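Local coordinates for protein LAE5 (Uncultured bacterium, PDB 5JD3) that probably hydrolyses carboxylic esters, as a serine esterase of the GDSL-like lipase/acylhydrolase family, at residues 93-98 against 107-112. Residues are numbered along the deposited sequence; the frame is centred on the assembly and turned at random.
Sequences ARWQND and VAMMIG
Next to W95, whose ring meets M109 and V107 of the strand, NH1 of R94 donates to OD2 of D98 at 2.6 Å, a salt bridge within one helical turn. OD2 of D98 offers its anti lone pair, away from its other oxygen; the bond is moderately straight (154°) and lies nearly in the guanidinium plane of R94. That guanidinium also bonds to the Q81 carbonyl and N86 side chain, partners that hold its plane steady alongside I33. CZ3 of W95 lies 3.7 Å from SD of M109, a Met-aromatic contact in which the sulfur stands 4.8 Å from the centroid of the W95 six-membered ring and approaches it obliquely, 68° off the normal. Helix 88-100 packs here on a central strand of the parallel sheet, in the three-layer α/β/α arrangement of GDSL hydrolases. The bend at the end of the M109 chain (chi3 46°) lays CE alongside CH2 of W95, at 4.0 Å, with the sulfur making the closer approach; the two side chains cross at about a right angle. With 11.2 Å between the CA atoms of W95 and M109, a long, flat residue suits the helix, and a flexible thioether the strand. Beta-branched V107 fits an extended strand and gives the ring a compact methyl, CG1, 4.3 Å from CH2 of W95. L142 and F100 also border the indole, whose NE1 forms a weak hydrogen bond with the T146 hydroxyl.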
loop_
_atom_site.group_PDB
_atom_site.type_symbol
_atom_site.label_atom_id
_atom_site.label_comp_id
_atom_site.label_asym_id
_atom_site.label_seq_id
_atom_site.Cartn_x
_atom_site.Cartn_y
_atom_site.Cartn_z
ATOM N N ALA A 93 6.915 1.448 -14.598
ATOM C CA ALA A 93 7.237 2.440 -15.619
ATOM C C ALA A 93 7.796 3.728 -15.018
ATOM O O ALA A 93 8.549 4.448 -15.672
ATOM C CB ALA A 93 6.005 2.745 -16.458
ATOM N N ARG A 94 7.432 4.013 -13.772
ATOM C CA ARG A 94 7.846 5.255 -13.129
ATOM C C ARG A 94 8.714 5.009 -11.900
ATOM O O ARG A 94 8.998 5.935 -11.140
ATOM C CB ARG A 94 6.621 6.085 -12.737
ATOM C CG ARG A 94 5.739 5.444 -11.673
ATOM C CD ARG A 94 4.493 6.281 -11.428
ATOM N NE ARG A 94 3.621 5.707 -10.406
ATOM C CZ ARG A 94 3.710 5.976 -9.107
ATOM N NH1 ARG A 94 4.637 6.812 -8.661
ATOM N NH2 ARG A 94 2.869 5.408 -8.253
ATOM N N TRP A 95 9.139 3.763 -11.716
ATOM C CA TRP A 95 9.901 3.374 -10.534
ATOM C C TRP A 95 11.219 4.136 -10.419
ATOM O O TRP A 95 11.629 4.518 -9.324
ATOM C CB TRP A 95 10.173 1.868 -10.551
ATOM C CG TRP A 95 10.614 1.321 -9.227
ATOM C CD1 TRP A 95 11.898 1.133 -8.802
ATOM C CD2 TRP A 95 9.769 0.886 -8.154
ATOM N NE1 TRP A 95 11.905 0.610 -7.532
ATOM C CE2 TRP A 95 10.611 0.448 -7.112
ATOM C CE3 TRP A 95 8.384 0.824 -7.975
ATOM C CZ2 TRP A 95 10.111 -0.044 -5.907
ATOM C CZ3 TRP A 95 7.891 0.335 -6.778
ATOM C CH2 TRP A 95 8.752 -0.092 -5.760
ATOM N N GLN A 96 11.876 4.356 -11.554
ATOM C CA GLN A 96 13.167 5.036 -11.571
ATOM C C GLN A 96 13.082 6.460 -11.026
ATOM O O GLN A 96 13.911 6.871 -10.213
ATOM C CB GLN A 96 13.737 5.060 -12.991
ATOM C CG GLN A 96 14.981 5.923 -13.144
ATOM C CD GLN A 96 16.080 5.548 -12.167
ATOM O OE1 GLN A 96 16.334 4.367 -11.922
ATOM N NE2 GLN A 96 16.736 6.554 -11.599
ATOM N N ASN A 97 12.077 7.207 -11.469
ATOM C CA ASN A 97 11.937 8.603 -11.067
ATOM C C ASN A 97 11.222 8.785 -9.731
ATOM O O ASN A 97 11.512 9.726 -8.991
ATOM C CB ASN A 97 11.197 9.394 -12.149
ATOM C CG ASN A 97 11.979 9.483 -13.446
ATOM O OD1 ASN A 97 13.179 9.209 -13.481
ATOM N ND2 ASN A 97 11.303 9.876 -14.519
ATOM N N ASP A 98 10.293 7.887 -9.418
ATOM C CA ASP A 98 9.448 8.063 -8.240
ATOM C C ASP A 98 9.912 7.271 -7.016
ATOM O O ASP A 98 9.411 7.487 -5.914
ATOM C CB ASP A 98 8.001 7.690 -8.571
ATOM C CG ASP A 98 7.344 8.687 -9.505
ATOM O OD1 ASP A 98 7.998 9.688 -9.865
ATOM O OD2 ASP A 98 6.168 8.477 -9.869
ATOM N N VAL A 107 11.170 1.672 1.645
ATOM C CA VAL A 107 10.127 1.740 0.631
ATOM C C VAL A 107 8.937 0.873 1.019
ATOM O O VAL A 107 9.081 -0.328 1.251
ATOM C CB VAL A 107 10.638 1.298 -0.754
ATOM C CG1 VAL A 107 9.476 1.154 -1.726
ATOM C CG2 VAL A 107 11.660 2.286 -1.284
ATOM N N ALA A 108 7.765 1.490 1.098
ATOM C CA ALA A 108 6.531 0.755 1.329
ATOM C C ALA A 108 5.714 0.726 0.044
ATOM O O ALA A 108 5.482 1.763 -0.576
ATOM C CB ALA A 108 5.734 1.379 2.462
ATOM N N MET A 109 5.290 -0.464 -0.363
ATOM C CA MET A 109 4.532 -0.602 -1.598
ATOM C C MET A 109 3.210 -1.324 -1.381
ATOM O O MET A 109 3.154 -2.378 -0.745
ATOM C CB MET A 109 5.360 -1.334 -2.655
ATOM C CG MET A 109 4.579 -1.697 -3.908
ATOM S SD MET A 109 5.643 -2.204 -5.270
ATOM C CE MET A 109 6.759 -3.321 -4.430
ATOM N N MET A 110 2.145 -0.737 -1.913
ATOM C CA MET A 110 0.830 -1.354 -1.879
ATOM C C MET A 110 0.201 -1.302 -3.264
ATOM O O MET A 110 -0.214 -0.241 -3.731
ATOM C CB MET A 110 -0.067 -0.659 -0.860
ATOM C CG MET A 110 -1.499 -1.130 -0.914
ATOM S SD MET A 110 -2.544 -0.335 0.309
ATOM C CE MET A 110 -4.139 -0.736 -0.375
ATOM N N ILE A 111 0.138 -2.455 -3.921
ATOM C CA ILE A 111 -0.355 -2.521 -5.287
ATOM C C ILE A 111 -1.028 -3.868 -5.545
ATOM O O ILE A 111 -0.671 -4.877 -4.933
ATOM C CB ILE A 111 0.793 -2.286 -6.303
ATOM C CG1 ILE A 111 0.241 -1.878 -7.670
ATOM C CG2 ILE A 111 1.709 -3.505 -6.393
ATOM C CD1 ILE A 111 -0.380 -0.497 -7.683
ATOM N N GLY A 112 -2.019 -3.879 -6.431
ATOM C CA GLY A 112 -2.717 -5.108 -6.759
ATOM C C GLY A 112 -4.221 -4.956 -6.886
ATOM O O GLY A 112 -4.867 -5.737 -7.585
#